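Long-range contact in DUF655 domain-containing protein (Archaeoglobus fulgidus, PDB 2I5H), which is of unknown function but belongs to the DUF655 family, grouped with helix-hairpin-helix proteins, which is consistent with nucleic acid binding: residues D25-H31 and R41-Q46. Residues are numbered along the deposited sequence; the frame is centred on the assembly and turned at random.
Sequences DFMPYGH and REPLAQ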
ATOM      1  N   ASP A  25       5.044   8.082  -8.635  1.00 14.98           N
ATOM      2  CA  ASP A  25       5.976   8.645  -9.599  1.00 14.82           C
ATOM      3  C   ASP A  25       5.206   9.419 -10.663  1.00 15.71           C
ATOM      4  O   ASP A  25       4.169   8.955 -11.146  1.00 14.87           O
ATOM      5  CB  ASP A  25       6.770   7.489 -10.234  1.00 16.73           C
ATOM      6  CG  ASP A  25       7.876   7.961 -11.162  1.00 19.28           C
ATOM      7  OD1 ASP A  25       8.505   8.999 -10.880  1.00 21.76           O
ATOM      8  OD2 ASP A  25       8.128   7.272 -12.168  1.00 21.09           O
ATOM      9  N   PHE A  26       5.698  10.607 -11.003  1.00 15.97           N
ATOM     10  CA  PHE A  26       5.066  11.421 -12.041  1.00 15.19           C
ATOM     11  C   PHE A  26       6.028  11.607 -13.213  1.00 15.84           C
ATOM     12  O   PHE A  26       7.193  11.993 -13.027  1.00 18.06           O
ATOM     13  CB  PHE A  26       4.632  12.788 -11.493  1.00 15.38           C
ATOM     14  CG  PHE A  26       4.106  13.726 -12.557  1.00 14.81           C
ATOM     15  CD1 PHE A  26       3.110  13.306 -13.449  1.00 14.21           C
ATOM     16  CD2 PHE A  26       4.627  15.010 -12.691  1.00 16.44           C
ATOM     17  CE1 PHE A  26       2.645  14.155 -14.459  1.00 13.24           C
ATOM     18  CE2 PHE A  26       4.167  15.872 -13.700  1.00 16.84           C
ATOM     19  CZ  PHE A  26       3.173  15.443 -14.587  1.00 16.40           C
ATOM     20  N   MET A  27       5.539  11.319 -14.418  1.00 14.85           N
ATOM     21  CA  MET A  27       6.331  11.433 -15.643  1.00 14.56           C
ATOM     22  C   MET A  27       5.700  12.426 -16.615  1.00 16.08           C
ATOM     23  O   MET A  27       4.798  12.071 -17.387  1.00 13.42           O
ATOM     24  CB  MET A  27       6.431  10.073 -16.333  1.00 16.32           C
ATOM     25  CG  MET A  27       7.130   9.008 -15.512  1.00 16.98           C
ATOM     26  SD  MET A  27       6.869   7.344 -16.164  1.00 22.36           S
ATOM     27  CE  MET A  27       5.410   6.877 -15.279  1.00 20.36           C
ATOM     28  N   PRO A  28       6.171  13.681 -16.599  1.00 17.33           N
ATOM     29  CA  PRO A  28       5.650  14.735 -17.483  1.00 17.19           C
ATOM     30  C   PRO A  28       5.495  14.296 -18.936  1.00 18.50           C
ATOM     31  O   PRO A  28       4.495  14.622 -19.580  1.00 17.71           O
ATOM     32  CB  PRO A  28       6.682  15.849 -17.328  1.00 19.23           C
ATOM     33  CG  PRO A  28       7.092  15.707 -15.906  1.00 15.85           C
ATOM     34  CD  PRO A  28       7.231  14.212 -15.724  1.00 16.39           C
ATOM     35  N   TYR A  29       6.484  13.575 -19.461  1.00 17.70           N
ATOM     36  CA  TYR A  29       6.418  13.097 -20.848  1.00 18.75           C
ATOM     37  C   TYR A  29       6.205  11.595 -20.969  1.00 18.99           C
ATOM     38  O   TYR A  29       6.516  10.995 -22.005  1.00 20.71           O
ATOM     39  CB  TYR A  29       7.687  13.484 -21.620  1.00 23.42           C
ATOM     40  CG  TYR A  29       7.580  14.811 -22.331  1.00 24.63           C
ATOM     41  CD1 TYR A  29       8.457  15.853 -22.041  1.00 22.54           C
ATOM     42  CD2 TYR A  29       6.579  15.033 -23.282  1.00 25.56           C
ATOM     43  CE1 TYR A  29       8.340  17.092 -22.675  1.00 24.68           C
ATOM     44  CE2 TYR A  29       6.451  16.266 -23.918  1.00 26.46           C
ATOM     45  CZ  TYR A  29       7.331  17.291 -23.608  1.00 29.41           C
ATOM     46  OH  TYR A  29       7.177  18.527 -24.197  1.00 31.00           O
ATOM     47  N   GLY A  30       5.683  10.982 -19.914  1.00 15.94           N
ATOM     48  CA  GLY A  30       5.444   9.549 -19.945  1.00 17.89           C
ATOM     49  C   GLY A  30       6.696   8.698 -19.824  1.00 19.99           C
ATOM     50  O   GLY A  30       7.740   9.163 -19.366  1.00 18.43           O
ATOM     51  N   HIS A  31       6.600   7.441 -20.241  1.00 18.70           N
ATOM     52  CA  HIS A  31       7.740   6.537 -20.146  1.00 21.40           C
ATOM     53  C   HIS A  31       8.897   6.934 -21.046  1.00 19.35           C
ATOM     54  O   HIS A  31       8.717   7.217 -22.224  1.00 18.22           O
ATOM     55  CB  HIS A  31       7.296   5.107 -20.443  1.00 24.84           C
ATOM     56  CG  HIS A  31       6.391   4.542 -19.394  1.00 26.78           C
ATOM     57  ND1 HIS A  31       6.827   4.247 -18.121  1.00 28.42           N
ATOM     58  CD2 HIS A  31       5.067   4.259 -19.414  1.00 28.32           C
ATOM     59  CE1 HIS A  31       5.811   3.807 -17.400  1.00 29.84           C
ATOM     60  NE2 HIS A  31       4.731   3.805 -18.161  1.00 28.03           N
ATOM     61  N   ARG A  41       2.872  11.902 -26.654  1.00 17.84           N
ATOM     62  CA  ARG A  41       3.060  11.347 -25.316  1.00 19.44           C
ATOM     63  C   ARG A  41       2.345  12.207 -24.284  1.00 20.81           C
ATOM     64  O   ARG A  41       2.457  13.427 -24.300  1.00 25.85           O
ATOM     65  CB  ARG A  41       4.546  11.281 -24.976  1.00 19.69           C
ATOM     66  CG  ARG A  41       5.368  10.565 -26.017  1.00 16.87           C
ATOM     67  CD  ARG A  41       6.833  10.500 -25.625  1.00 19.28           C
ATOM     68  NE  ARG A  41       7.658  10.127 -26.766  1.00 21.25           N
ATOM     69  CZ  ARG A  41       8.986  10.078 -26.747  1.00 21.78           C
ATOM     70  NH1 ARG A  41       9.648  10.371 -25.634  1.00 20.25           N
ATOM     71  NH2 ARG A  41       9.653   9.757 -27.850  1.00 21.83           N
ATOM     72  N   GLU A  42       1.608  11.578 -23.382  1.00 19.59           N
ATOM     73  CA  GLU A  42       0.915  12.359 -22.376  1.00 19.58           C
ATOM     74  C   GLU A  42       1.545  12.212 -21.001  1.00 17.49           C
ATOM     75  O   GLU A  42       2.291  11.267 -20.737  1.00 16.46           O
ATOM     76  CB  GLU A  42      -0.570  11.978 -22.345  1.00 22.24           C
ATOM     77  CG  GLU A  42      -0.898  10.584 -21.860  1.00 25.38           C
ATOM     78  CD  GLU A  42      -2.292  10.144 -22.313  1.00 27.86           C
ATOM     79  OE1 GLU A  42      -3.240  10.966 -22.268  1.00 26.19           O
ATOM     80  OE2 GLU A  42      -2.441   8.973 -22.710  1.00 29.28           O
ATOM     81  N   PRO A  43       1.286  13.175 -20.117  1.00 15.15           N
ATOM     82  CA  PRO A  43       1.854  13.092 -18.772  1.00 15.59           C
ATOM     83  C   PRO A  43       1.197  11.937 -18.029  1.00 14.73           C
ATOM     84  O   PRO A  43      -0.025  11.786 -18.050  1.00 14.40           O
ATOM     85  CB  PRO A  43       1.537  14.465 -18.172  1.00 14.85           C
ATOM     86  CG  PRO A  43       0.340  14.941 -18.964  1.00 17.02           C
ATOM     87  CD  PRO A  43       0.634  14.476 -20.354  1.00 17.68           C
ATOM     88  N   LEU A  44       2.013  11.112 -17.385  1.00 13.15           N
ATOM     89  CA  LEU A  44       1.508   9.956 -16.666  1.00 13.21           C
ATOM     90  C   LEU A  44       1.981   9.898 -15.222  1.00 13.75           C
ATOM     91  O   LEU A  44       3.016  10.462 -14.876  1.00 14.60           O
ATOM     92  CB  LEU A  44       1.983   8.663 -17.345  1.00 14.03           C
ATOM     93  CG  LEU A  44       1.644   8.374 -18.808  1.00 15.14           C
ATOM     94  CD1 LEU A  44       2.367   7.090 -19.254  1.00 16.47           C
ATOM     95  CD2 LEU A  44       0.126   8.233 -18.962  1.00 14.27           C
ATOM     96  N   ALA A  45       1.207   9.217 -14.384  1.00 12.57           N
ATOM     97  CA  ALA A  45       1.594   8.995 -13.001  1.00 14.62           C
ATOM     98  C   ALA A  45       1.283   7.546 -12.629  1.00 14.71           C
ATOM     99  O   ALA A  45       0.324   6.956 -13.132  1.00 11.90           O
ATOM    100  CB  ALA A  45       0.847   9.941 -12.065  1.00 12.01           C
ATOM    101  N   GLN A  46       2.116   6.957 -11.781  1.00 12.71           N
ATOM    102  CA  GLN A  46       1.819   5.619 -11.308  1.00 11.75           C
ATOM    103  C   GLN A  46       1.357   5.862  -9.882  1.00 12.81           C
ATOM    104  O   GLN A  46       2.009   6.581  -9.119  1.00 14.37           O
ATOM    105  CB  GLN A  46       3.050   4.716 -11.370  1.00 12.15           C
ATOM    106  CG  GLN A  46       3.522   4.480 -12.793  1.00 12.98           C
ATOM    107  CD  GLN A  46       4.554   3.378 -12.895  1.00 14.38           C
ATOM    108  OE1 GLN A  46       5.370   3.194 -11.992  1.00 15.37           O
ATOM    109  NE2 GLN A  46       4.532   2.646 -14.004  1.00 16.28           N
TER
HETATM  110  O   HOH W   1       3.278  15.405 -21.964  1.00 20.39           O
HETATM  111  O   HOH W   2       8.744   9.942 -22.912  1.00 15.22           O
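Asp-25 to Met-27 pairs antiparallel with Leu-44 to Gln-46 through a ladder whose straightest bond, Met-27 N to Leu-44 O, spans 2.7 Å; Gln-46 N bonds Asp-25 O, while the return bond from Asp-25 N is weak. Where the first strand ends, Met-27 O is gripped from opposite faces of its plane, by Leu-44 N at 2.9 Å and by Gly-30 N, the latter closing a type I turn from Met-27 to Gly-30. Past the ladder, Pro-43 CA approaches Pro-28 O at 3.2 Å in a C-H...O contact.

Phe-26 shares one sheet face with Ala-45. With CG anti to the backbone N (chi1 174°), its ring runs alongside the Pro-43 ring, Phe-26 CE1 lying 3.9 Å from Pro-43 CB, and the methyl of Ala-45 lies at the edge of the Phe-26 ring. On the other face the Met-27 chain bends at chi3 (-90°) and brings CE to within 3.9 Å of Gln-46 CG. His-31 lies across Leu-44 at about a right angle, His-31 CD2 lying 3.9 Å from Leu-44 CD1, and Gln-46 NE2 sits at the imidazole edge, in its plane. Both His-31 NE2 and Gln-46 NE2 bond Glu-57 OE1, so one carboxylate oxygen ties the two together. A water joins the carbonyls of Tyr-29 and His-31 to Arg-41 NH1.

The pairing joins two inner strands, 20-27 and 44-49, of a five-stranded antiparallel sheet: strand 44-49 is bonded on its other side to strand 55-60, for instance Ala-45 with Val-58, while Asp-25 and Gln-46 pack on helix 96-111 and bond Thr-95 just before it.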